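Local atomic coordinates of LytB (Plasmodium falciparum, PDB entry 4N7B), a protein that catalyses the last step of the MEP pathway to isoprenoid precursors, reducing HMBPP to isopentenyl and dimethylallyl diphosphate with an iron-sulfur cluster and electrons from ferredoxin. Residues Lys320-Val325 / Tyr350-His355; Ile336-Lys341 / Thr383-Asp388; Gln298-Ala303 / Glu310-Cys315; Glu361-Val366 / Val394-Asn399. One frame throughout, in Å; residues are numbered along the deposited sequence.

Interaction 1 of 4, residues Lys320-Val325 / Tyr350-His355; sequences KVHVYV and YNEAPH. With NA (sodium ion), chain F.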
# COMPACT_ATOMS: atom_id res chain seq x y z
N LYS A 320 2.09 7.02 -10.88
CA LYS A 320 3.38 6.97 -11.55
C LYS A 320 3.48 5.70 -12.39
O LYS A 320 3.84 5.75 -13.56
CB LYS A 320 4.47 6.99 -10.50
CG LYS A 320 5.87 6.78 -11.00
CD LYS A 320 6.76 6.70 -9.77
CE LYS A 320 8.23 6.72 -10.09
NZ LYS A 320 9.02 6.16 -8.95
N VAL A 321 3.12 4.56 -11.81
CA VAL A 321 3.25 3.29 -12.52
C VAL A 321 2.28 3.25 -13.70
O VAL A 321 2.66 2.91 -14.82
CB VAL A 321 3.01 2.07 -11.59
CG1 VAL A 321 3.21 0.76 -12.33
CG2 VAL A 321 3.98 2.11 -10.43
N HIS A 322 1.04 3.65 -13.45
CA HIS A 322 0.03 3.72 -14.51
C HIS A 322 0.55 4.50 -15.70
O HIS A 322 0.35 4.14 -16.86
CB HIS A 322 -1.24 4.39 -14.00
CG HIS A 322 -2.09 3.50 -13.14
ND1 HIS A 322 -3.45 3.34 -13.34
CD2 HIS A 322 -1.78 2.72 -12.08
CE1 HIS A 322 -3.93 2.50 -12.44
NE2 HIS A 322 -2.94 2.11 -11.67
N VAL A 323 1.24 5.59 -15.39
CA VAL A 323 1.68 6.54 -16.38
C VAL A 323 2.83 5.98 -17.23
O VAL A 323 2.80 6.07 -18.46
CB VAL A 323 2.10 7.86 -15.68
CG1 VAL A 323 3.14 8.58 -16.48
CG2 VAL A 323 0.87 8.72 -15.44
N TYR A 324 3.83 5.40 -16.59
CA TYR A 324 4.91 4.77 -17.34
C TYR A 324 4.39 3.67 -18.27
O TYR A 324 4.87 3.51 -19.38
CB TYR A 324 5.97 4.19 -16.40
CG TYR A 324 7.04 5.19 -16.05
CD1 TYR A 324 8.14 5.39 -16.89
CD2 TYR A 324 6.93 5.98 -14.92
CE1 TYR A 324 9.11 6.34 -16.57
CE2 TYR A 324 7.88 6.92 -14.60
CZ TYR A 324 8.97 7.09 -15.41
OH TYR A 324 9.90 8.04 -15.06
N VAL A 325 3.39 2.93 -17.81
CA VAL A 325 2.84 1.84 -18.58
C VAL A 325 2.22 2.35 -19.89
O VAL A 325 2.48 1.82 -20.97
CB VAL A 325 1.79 1.06 -17.77
CG1 VAL A 325 0.92 0.22 -18.69
CG2 VAL A 325 2.48 0.18 -16.72
N TYR A 350 -2.64 -2.93 -14.76
CA TYR A 350 -2.74 -3.82 -15.90
C TYR A 350 -3.66 -3.21 -16.96
O TYR A 350 -3.34 -3.19 -18.14
CB TYR A 350 -3.27 -5.19 -15.46
CG TYR A 350 -3.47 -6.19 -16.60
CD1 TYR A 350 -2.43 -6.97 -17.08
CD2 TYR A 350 -4.71 -6.32 -17.22
CE1 TYR A 350 -2.61 -7.86 -18.14
CE2 TYR A 350 -4.90 -7.22 -18.27
CZ TYR A 350 -3.85 -7.98 -18.72
OH TYR A 350 -4.05 -8.87 -19.75
N ASN A 351 -4.81 -2.70 -16.53
CA ASN A 351 -5.82 -2.29 -17.49
C ASN A 351 -5.51 -0.98 -18.21
O ASN A 351 -6.30 -0.52 -19.01
CB ASN A 351 -7.19 -2.24 -16.82
CG ASN A 351 -7.84 -3.61 -16.77
OD1 ASN A 351 -7.72 -4.39 -17.71
ND2 ASN A 351 -8.52 -3.91 -15.68
N GLU A 352 -4.34 -0.41 -17.94
CA GLU A 352 -3.92 0.77 -18.68
C GLU A 352 -3.37 0.36 -20.05
O GLU A 352 -3.41 1.14 -20.99
CB GLU A 352 -2.86 1.56 -17.91
CG GLU A 352 -3.36 2.18 -16.60
CD GLU A 352 -4.20 3.45 -16.82
OE1 GLU A 352 -4.36 3.88 -17.98
OE2 GLU A 352 -4.69 4.02 -15.82
N ALA A 353 -2.87 -0.87 -20.16
CA ALA A 353 -2.41 -1.40 -21.44
C ALA A 353 -2.59 -2.92 -21.47
O ALA A 353 -1.62 -3.66 -21.63
CB ALA A 353 -0.95 -1.03 -21.67
N PRO A 354 -3.84 -3.39 -21.34
CA PRO A 354 -4.14 -4.81 -21.10
C PRO A 354 -3.66 -5.75 -22.22
O PRO A 354 -3.28 -6.89 -21.93
CB PRO A 354 -5.67 -4.82 -21.01
CG PRO A 354 -6.12 -3.62 -21.79
CD PRO A 354 -5.05 -2.59 -21.61
N HIS A 355 -3.66 -5.29 -23.46
CA HIS A 355 -3.36 -6.17 -24.58
C HIS A 355 -1.86 -6.32 -24.80
O HIS A 355 -1.44 -7.18 -25.58
CB HIS A 355 -4.02 -5.65 -25.86
CG HIS A 355 -5.51 -5.59 -25.78
ND1 HIS A 355 -6.25 -6.47 -25.00
CD2 HIS A 355 -6.41 -4.76 -26.36
CE1 HIS A 355 -7.53 -6.17 -25.11
NE2 HIS A 355 -7.66 -5.14 -25.93
NA NA F . 9.93 9.18 -12.30

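Interaction 2 of 4, residues Ile336-Lys341 / Thr383-Asp388; sequences ILIGYK and TTLSMD. With F3S (Fe3-s4 cluster), chain B.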
# COMPACT_ATOMS: atom_id res chain seq x y z
N ILE A 336 6.00 -5.89 -18.69
CA ILE A 336 5.93 -6.95 -17.68
C ILE A 336 5.61 -6.32 -16.34
O ILE A 336 6.33 -5.46 -15.87
CB ILE A 336 7.24 -7.74 -17.56
CG1 ILE A 336 7.33 -8.82 -18.64
CG2 ILE A 336 7.25 -8.51 -16.27
CD1 ILE A 336 7.48 -8.31 -20.01
N LEU A 337 4.52 -6.77 -15.73
CA LEU A 337 4.05 -6.21 -14.48
C LEU A 337 4.25 -7.23 -13.37
O LEU A 337 3.54 -8.22 -13.31
CB LEU A 337 2.57 -5.88 -14.59
CG LEU A 337 1.84 -5.45 -13.31
CD1 LEU A 337 2.63 -4.41 -12.55
CD2 LEU A 337 0.48 -4.90 -13.67
N ILE A 338 5.25 -7.01 -12.51
CA ILE A 338 5.50 -7.92 -11.39
C ILE A 338 4.59 -7.56 -10.21
O ILE A 338 4.67 -6.47 -9.67
CB ILE A 338 6.95 -7.80 -10.91
CG1 ILE A 338 7.91 -7.93 -12.10
CG2 ILE A 338 7.24 -8.85 -9.87
CD1 ILE A 338 9.37 -7.83 -11.73
N GLY A 339 3.71 -8.46 -9.83
CA GLY A 339 2.81 -8.18 -8.73
C GLY A 339 1.82 -9.30 -8.64
O GLY A 339 1.91 -10.24 -9.43
N TYR A 340 0.88 -9.22 -7.70
CA TYR A 340 -0.07 -10.31 -7.49
C TYR A 340 -1.37 -10.09 -8.26
O TYR A 340 -2.02 -9.06 -8.10
CB TYR A 340 -0.34 -10.45 -5.99
CG TYR A 340 0.91 -10.82 -5.23
CD1 TYR A 340 1.40 -12.12 -5.29
CD2 TYR A 340 1.62 -9.88 -4.51
CE1 TYR A 340 2.55 -12.49 -4.61
CE2 TYR A 340 2.79 -10.23 -3.82
CZ TYR A 340 3.24 -11.54 -3.88
OH TYR A 340 4.39 -11.92 -3.20
N LYS A 341 -1.71 -11.06 -9.10
CA LYS A 341 -2.80 -10.95 -10.08
C LYS A 341 -4.14 -10.43 -9.55
O LYS A 341 -4.87 -9.74 -10.25
CB LYS A 341 -3.06 -12.33 -10.72
CG LYS A 341 -1.99 -12.80 -11.67
CD LYS A 341 -2.42 -14.10 -12.39
CE LYS A 341 -1.24 -14.78 -13.12
NZ LYS A 341 -0.54 -13.92 -14.15
N THR A 383 3.59 -1.50 -6.04
CA THR A 383 4.32 -0.54 -5.20
C THR A 383 4.71 -1.09 -3.84
O THR A 383 5.61 -0.55 -3.20
CB THR A 383 3.49 0.72 -4.94
OG1 THR A 383 2.29 0.38 -4.22
CG2 THR A 383 3.10 1.38 -6.23
N THR A 384 4.05 -2.16 -3.41
CA THR A 384 4.16 -2.65 -2.05
C THR A 384 4.82 -4.04 -1.91
O THR A 384 4.66 -4.70 -0.89
CB THR A 384 2.77 -2.77 -1.44
OG1 THR A 384 1.92 -3.46 -2.36
CG2 THR A 384 2.19 -1.38 -1.16
N LEU A 385 5.58 -4.46 -2.91
CA LEU A 385 6.21 -5.78 -2.85
C LEU A 385 7.27 -5.88 -1.74
O LEU A 385 7.75 -4.88 -1.20
CB LEU A 385 6.86 -6.09 -4.20
CG LEU A 385 5.89 -6.20 -5.37
CD1 LEU A 385 6.65 -6.61 -6.62
CD2 LEU A 385 4.78 -7.21 -5.06
N SER A 386 7.61 -7.11 -1.39
CA SER A 386 8.83 -7.41 -0.67
C SER A 386 9.99 -7.03 -1.56
O SER A 386 10.03 -7.43 -2.72
CB SER A 386 8.91 -8.91 -0.41
OG SER A 386 10.25 -9.28 -0.15
N MET A 387 10.93 -6.25 -1.04
CA MET A 387 12.10 -5.88 -1.83
C MET A 387 12.93 -7.12 -2.14
O MET A 387 13.58 -7.18 -3.17
CB MET A 387 12.96 -4.88 -1.08
CG MET A 387 12.28 -3.54 -0.87
SD MET A 387 13.43 -2.27 -0.32
CE MET A 387 13.68 -2.74 1.35
N ASP A 388 12.89 -8.10 -1.25
CA ASP A 388 13.67 -9.32 -1.44
C ASP A 388 13.11 -10.18 -2.57
O ASP A 388 13.85 -10.58 -3.45
CB ASP A 388 13.69 -10.13 -0.16
CG ASP A 388 14.25 -9.34 1.01
OD1 ASP A 388 15.47 -9.05 1.01
OD2 ASP A 388 13.44 -8.97 1.90
FE1 F3S B . 1.41 4.57 0.46
FE3 F3S B . 1.36 5.38 -2.10
FE4 F3S B . 3.22 3.67 -1.21
S1 F3S B . -0.32 4.66 -0.87
S2 F3S B . 2.27 2.51 0.44
S3 F3S B . 2.93 5.78 -0.63
S4 F3S B . 2.21 3.62 -3.16
O HOH W 1 6.68 -9.59 -2.71

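Interaction 3 of 4, residues Gln298-Ala303 / Glu310-Cys315; sequences QIREIA and EIDATC. With F3S (Fe3-s4 cluster), chain B.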
# COMPACT_ATOMS: atom_id res chain seq x y z
N GLN A 298 -11.25 1.95 -17.60
CA GLN A 298 -12.59 1.60 -18.06
C GLN A 298 -13.65 2.06 -17.05
O GLN A 298 -14.72 2.53 -17.43
CB GLN A 298 -12.68 0.08 -18.24
CG GLN A 298 -11.79 -0.47 -19.36
CD GLN A 298 -10.34 -0.69 -18.93
OE1 GLN A 298 -9.96 -0.37 -17.81
NE2 GLN A 298 -9.53 -1.24 -19.82
N ILE A 299 -13.34 1.91 -15.77
CA ILE A 299 -14.25 2.34 -14.72
C ILE A 299 -14.53 3.83 -14.86
O ILE A 299 -15.65 4.29 -14.61
CB ILE A 299 -13.66 2.09 -13.33
CG1 ILE A 299 -13.35 0.60 -13.16
CG2 ILE A 299 -14.62 2.56 -12.26
CD1 ILE A 299 -14.55 -0.29 -13.37
N ARG A 300 -13.52 4.58 -15.28
CA ARG A 300 -13.65 6.03 -15.41
C ARG A 300 -14.68 6.39 -16.48
O ARG A 300 -15.60 7.16 -16.23
CB ARG A 300 -12.30 6.68 -15.73
CG ARG A 300 -11.30 6.52 -14.62
CD ARG A 300 -9.90 6.98 -15.01
NE ARG A 300 -9.44 7.98 -14.05
CZ ARG A 300 -8.49 7.80 -13.15
NH1 ARG A 300 -7.81 6.67 -13.07
NH2 ARG A 300 -8.20 8.79 -12.33
N GLU A 301 -14.52 5.84 -17.68
CA GLU A 301 -15.43 6.20 -18.76
C GLU A 301 -16.86 5.88 -18.34
O GLU A 301 -17.80 6.61 -18.69
CB GLU A 301 -15.05 5.52 -20.08
CG GLU A 301 -14.87 4.02 -20.02
CD GLU A 301 -14.22 3.46 -21.28
OE1 GLU A 301 -13.47 4.21 -21.95
OE2 GLU A 301 -14.44 2.26 -21.59
N ILE A 302 -17.04 4.82 -17.57
CA ILE A 302 -18.35 4.49 -17.02
C ILE A 302 -18.85 5.60 -16.11
O ILE A 302 -20.04 5.93 -16.12
CB ILE A 302 -18.30 3.21 -16.19
CG1 ILE A 302 -18.13 2.01 -17.12
CG2 ILE A 302 -19.56 3.07 -15.34
CD1 ILE A 302 -18.19 0.69 -16.41
N ALA A 303 -17.95 6.17 -15.32
CA ALA A 303 -18.29 7.24 -14.39
C ALA A 303 -18.85 8.43 -15.16
O ALA A 303 -19.85 9.03 -14.77
CB ALA A 303 -17.07 7.66 -13.58
N GLU A 310 -16.05 12.74 -10.29
CA GLU A 310 -14.88 11.91 -10.06
C GLU A 310 -13.86 12.63 -9.20
O GLU A 310 -13.35 13.69 -9.57
CB GLU A 310 -14.25 11.53 -11.39
CG GLU A 310 -15.11 10.61 -12.22
CD GLU A 310 -14.46 10.30 -13.55
OE1 GLU A 310 -14.70 11.07 -14.51
OE2 GLU A 310 -13.69 9.31 -13.63
N ILE A 311 -13.55 12.04 -8.06
CA ILE A 311 -12.53 12.58 -7.17
C ILE A 311 -11.47 11.51 -6.93
O ILE A 311 -11.70 10.54 -6.20
CB ILE A 311 -13.12 13.07 -5.86
CG1 ILE A 311 -14.01 14.28 -6.14
CG2 ILE A 311 -12.01 13.42 -4.88
CD1 ILE A 311 -14.41 15.05 -4.93
N ASP A 312 -10.31 11.70 -7.54
CA ASP A 312 -9.32 10.64 -7.67
C ASP A 312 -8.25 10.71 -6.59
O ASP A 312 -7.35 11.54 -6.66
CB ASP A 312 -8.67 10.72 -9.04
CG ASP A 312 -7.77 9.53 -9.33
OD1 ASP A 312 -7.61 8.66 -8.45
OD2 ASP A 312 -7.21 9.48 -10.44
N ALA A 313 -8.33 9.80 -5.62
CA ALA A 313 -7.36 9.76 -4.51
C ALA A 313 -6.31 8.71 -4.75
O ALA A 313 -5.62 8.29 -3.81
CB ALA A 313 -8.08 9.50 -3.17
N THR A 314 -6.18 8.27 -6.00
CA THR A 314 -5.09 7.37 -6.36
C THR A 314 -3.82 7.98 -5.82
O THR A 314 -3.58 9.18 -5.99
CB THR A 314 -4.92 7.24 -7.89
OG1 THR A 314 -6.03 6.54 -8.45
CG2 THR A 314 -3.64 6.49 -8.24
N CYS A 315 -3.01 7.18 -5.15
CA CYS A 315 -1.69 7.64 -4.73
C CYS A 315 -0.83 8.05 -5.93
O CYS A 315 -0.73 7.32 -6.91
CB CYS A 315 -0.97 6.53 -3.96
SG CYS A 315 0.66 7.11 -3.43
FE1 F3S B . 1.41 4.57 0.46
FE3 F3S B . 1.36 5.38 -2.10
FE4 F3S B . 3.22 3.67 -1.21
S1 F3S B . -0.32 4.66 -0.87
S2 F3S B . 2.27 2.51 0.44
S3 F3S B . 2.93 5.78 -0.63
S4 F3S B . 2.21 3.62 -3.16
O HOH W 2 -5.86 5.23 -10.93
O HOH W 3 -11.34 10.64 -14.16

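Interaction 4 of 4, residues Glu361-Val366 / Val394-Asn399; sequences ENVNDV and VQKLKN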
# COMPACT_ATOMS: atom_id res chain seq x y z
N GLU A 361 3.68 -13.09 -11.17
CA GLU A 361 3.67 -13.12 -9.71
C GLU A 361 4.76 -14.01 -9.14
O GLU A 361 4.98 -14.03 -7.92
CB GLU A 361 2.31 -13.50 -9.14
CG GLU A 361 1.41 -14.26 -10.04
CD GLU A 361 0.10 -14.65 -9.36
OE1 GLU A 361 -0.36 -13.91 -8.46
OE2 GLU A 361 -0.47 -15.71 -9.72
N ASN A 362 5.45 -14.75 -10.00
CA ASN A 362 6.47 -15.68 -9.54
C ASN A 362 7.44 -16.02 -10.65
O ASN A 362 7.27 -15.57 -11.79
CB ASN A 362 5.83 -16.97 -9.03
CG ASN A 362 4.95 -17.65 -10.09
OD1 ASN A 362 5.36 -17.82 -11.25
ND2 ASN A 362 3.73 -18.01 -9.70
N VAL A 363 8.45 -16.84 -10.35
CA VAL A 363 9.46 -17.17 -11.35
C VAL A 363 8.95 -18.19 -12.38
O VAL A 363 9.54 -18.33 -13.45
CB VAL A 363 10.74 -17.73 -10.70
CG1 VAL A 363 11.33 -16.72 -9.72
CG2 VAL A 363 10.45 -19.09 -10.02
N ASN A 364 7.90 -18.94 -12.06
CA ASN A 364 7.30 -19.83 -13.04
C ASN A 364 6.81 -18.95 -14.21
O ASN A 364 7.10 -19.23 -15.38
CB ASN A 364 6.15 -20.64 -12.43
CG ASN A 364 6.62 -21.90 -11.63
OD1 ASN A 364 7.82 -22.19 -11.53
ND2 ASN A 364 5.65 -22.63 -11.05
N ASP A 365 6.13 -17.85 -13.88
CA ASP A 365 5.55 -16.97 -14.89
C ASP A 365 6.63 -16.40 -15.79
O ASP A 365 6.39 -16.13 -16.97
CB ASP A 365 4.77 -15.83 -14.23
CG ASP A 365 3.49 -16.29 -13.56
OD1 ASP A 365 2.99 -17.41 -13.89
OD2 ASP A 365 2.96 -15.54 -12.71
N VAL A 366 7.83 -16.22 -15.24
CA VAL A 366 8.94 -15.71 -16.03
C VAL A 366 9.37 -16.72 -17.10
O VAL A 366 9.62 -16.35 -18.25
CB VAL A 366 10.15 -15.38 -15.15
CG1 VAL A 366 11.36 -15.08 -16.02
CG2 VAL A 366 9.85 -14.21 -14.23
N VAL A 394 13.20 -9.95 -10.48
CA VAL A 394 13.84 -9.04 -11.42
C VAL A 394 15.13 -9.65 -11.96
O VAL A 394 15.43 -9.55 -13.16
CB VAL A 394 14.14 -7.68 -10.76
CG1 VAL A 394 15.15 -6.88 -11.56
CG2 VAL A 394 12.85 -6.92 -10.60
N GLN A 395 15.90 -10.26 -11.08
CA GLN A 395 17.15 -10.89 -11.46
C GLN A 395 16.91 -11.97 -12.52
O GLN A 395 17.69 -12.10 -13.47
CB GLN A 395 17.79 -11.53 -10.24
CG GLN A 395 19.07 -12.28 -10.52
CD GLN A 395 19.69 -12.79 -9.24
OE1 GLN A 395 19.43 -13.92 -8.81
NE2 GLN A 395 20.51 -11.95 -8.61
N LYS A 396 15.85 -12.75 -12.33
CA LYS A 396 15.51 -13.81 -13.27
C LYS A 396 15.03 -13.20 -14.58
O LYS A 396 15.42 -13.63 -15.65
CB LYS A 396 14.43 -14.72 -12.67
CG LYS A 396 14.32 -16.05 -13.37
CD LYS A 396 13.32 -16.95 -12.69
CE LYS A 396 13.09 -18.20 -13.52
NZ LYS A 396 14.36 -18.88 -13.87
N LEU A 397 14.21 -12.16 -14.48
CA LEU A 397 13.76 -11.42 -15.66
C LEU A 397 14.92 -10.91 -16.49
O LEU A 397 14.90 -10.98 -17.72
CB LEU A 397 12.91 -10.22 -15.27
CG LEU A 397 11.41 -10.35 -15.51
CD1 LEU A 397 10.75 -9.03 -15.19
CD2 LEU A 397 11.08 -10.79 -16.95
N LYS A 398 15.93 -10.37 -15.82
CA LYS A 398 17.07 -9.79 -16.50
C LYS A 398 17.97 -10.84 -17.11
O LYS A 398 18.64 -10.58 -18.10
CB LYS A 398 17.88 -8.95 -15.54
CG LYS A 398 17.36 -7.55 -15.38
CD LYS A 398 18.34 -6.75 -14.55
CE LYS A 398 17.97 -5.29 -14.49
NZ LYS A 398 18.69 -4.63 -13.36
N ASN A 399 18.01 -12.03 -16.52
CA ASN A 399 18.78 -13.13 -17.08
C ASN A 399 18.21 -13.48 -18.44
O ASN A 399 18.92 -13.58 -19.43
CB ASN A 399 18.74 -14.37 -16.18
CG ASN A 399 19.60 -14.22 -14.94
OD1 ASN A 399 20.53 -13.40 -14.91
ND2 ASN A 399 19.31 -15.01 -13.90

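Interaction 1 of 4, residues Lys320-Val325 / Tyr350-His355
A histidine-carboxylate hydrogen bond pins the turn that follows helix 344-350 to helix 316-329, in the part of the IspH fold built on strands 334-338, 357-360 and 377-381. His322, on the helix, gives its ND1 hydrogen to OE2 of Glu352, which occupies the third position of a type I turn running from Tyr350 to Ala353. The ND1 to OE2 distance is 2.9 Å and the angle at the hydrogen 156°. OE2 receives the bond on its anti side, and the two planar groups are steeply inclined, 71° apart. A bend at chi2 of Glu352 (-77°) folds the chain back, bringing its CG within 3.5 Å of His322 ND1, so the methylene packs against the imidazole that the carboxylate binds.

One helical turn further on, Val325 makes the apolar half of the contact. Its CG1 lies 3.7 Å from Ala353 CB and 4.1 Å from Glu352 CB, while its side chain also packs on Thr349 and Val380. The turn closes through the bond from Ala353 N to Tyr350 O, and Ala353 O is held in turn by the hydroxyl of Thr357.

The His322 side chain lies about 6 Å from that of Glu345, the proton donor inferred by similarity. Its ND1 is committed as a donor to Glu352, and this bond restrains the rotation of the imidazole.

Interaction 2 of 4, residues Ile336-Lys341 / Thr383-Asp388
Leu385 reaches across to the end of strand 334-338 with its two methyl groups divided between different partners. CD1 rests against Ile338, 3.6 Å from the carbonyl oxygen O of that residue and 4.0 Å from its CG2, the two side chains crossing at about a right angle. CD2 turns to Tyr340 and approaches ring atom CE2 to 3.8 Å, at a slant. With CG of Leu385 anti to its carbonyl carbon (chi1 -64°) and chi2 extended, the fork opens between the two partners, while Gly339 passes close to CD2.

A water beside this apolar patch accepts from Ser386 N at 3.0 Å and makes a weak bond to Tyr340 OH, which is also hydrogen-bonded to Lys446 NZ.

Strands 334-338 and 377-381 end side by side, and the loop after the second carries Thr383 to the iron-sulfur cluster, its OG1 lying 3.4 Å from sulfur S4 and hydrogen-bonded to Glu345. Ser386 is the N-cap of helix 387-400, its OG accepting weakly from Asp388 N and also from Asp389 N. From this helix Ile393, Val394 and Leu397 pack on Ile338, and helix 442-452 meets the loop through Thr384 and Ser386.

Interaction 3 of 4, residues Gln298-Ala303 / Glu310-Cys315
Arg300 and Asp312 form a salt bridge whose modelled length, 2.2 Å from NH2 to OD2, is too short to be literal, so the exact place of both atoms is doubtful. What remains is that the opposite charges of the two side chains face each other across the contact. A water gives a firmer link between the segments, accepting from Arg300 NH1 and donating to Thr314 OG1, the latter at 2.8 Å from the water oxygen.

The other oxygen of Asp312 serves its own segment. OD1 accepts from Thr314 N at 2.9 Å, closing an Asx turn, and from Thr314 OG1 at 2.6 Å, the hydroxyl coming in on the syn side and the amide from above the carboxylate plane. Strand 309-312 completes a beta-alpha-beta unit with strand 287-290 and helix 297-305, and the short helix and strand segments run roughly antiparallel, at 150° and 10.6 Å between axes.

Nearer the start of this strand, Glu310 lays its carboxylate against the helix. Its CD is 3.7 Å from Ala303 CB, and OE2 is 3.6 Å from Arg300 CB, though the main polar partner of OE2 is the hydroxyl of Tyr290. Beyond the Asx turn, Cys315 points SG anti to its own backbone N (chi1 -179°) and binds iron FE3 of the cluster at 2.3 Å, while its sulfur also caps the start of helix 316-329.

Interaction 4 of 4, residues Glu361-Val366 / Val394-Asn399
Lys396 lays its aliphatic chain across Val363 at about a right angle, its CD pressed to within 3.4 Å of Val363 CB, tighter than ordinary van der Waals contact. The same CD is 3.6 Å from Val363 CG1, and the next methylene, CE, lies 3.6 Å from the backbone O of Val363. The lysine leaves its helix with CG anti to the backbone N (chi1 -163°) and stays extended as far as CE, bending only at chi4 (52°), so that its hydrocarbon length spans the start of helix 363-368. Further back along the chain, CG meets Val366 CG1 at 4.1 Å.

Val366 is the buried member of the pair of valines. Placed one turn after Val363, it faces helix 387-400, and its CG2 stands 4.4 Å from Leu397 CG. Leu397 continues inward to Ile336 and Ile338 of strand 334-338, so the packing runs from the partly exposed lysine down to the sheet.

The short helix is fixed at its start by Asn362, the N-cap residue: Asp365 N donates to Asn362 OD1 at 2.7 Å. Asp365 OD2 in turn accepts, through its anti lone pair, from Glu361 N, the residue before the N-cap, at 3.0 Å and with an almost straight angle of 171°.

Across the interface the union is apolar, made by methyl and methylene groups. The charged end of Lys396 makes a long, weak ion pair with Asp367, so the contact depends chiefly on the lysine's hydrocarbon, with NZ directed past the valines toward that carboxylate.

Overall arrangement
Along the chain, interaction 3 closes before interaction 1 opens, and the segments of interaction 1 alternate with those of interaction 2, as do those of interactions 2 and 4. Interaction 3 belongs to the parallel sheet ending in strand 309-312; the other three involve the sheet of strand 334-338 or the helices and loops packed on it. Interactions 2 and 4 share helix 387-400, their centres about 11 Å apart, and touch through Lys341 and Glu361. The centre of interaction 1 lies about 14 Å from the centres of both 2 and 3, and it touches each, whereas the centres of 3 and 4 are about 32 Å apart. Cys315 and Thr383 bring interactions 3 and 2 to the same iron-sulfur cluster.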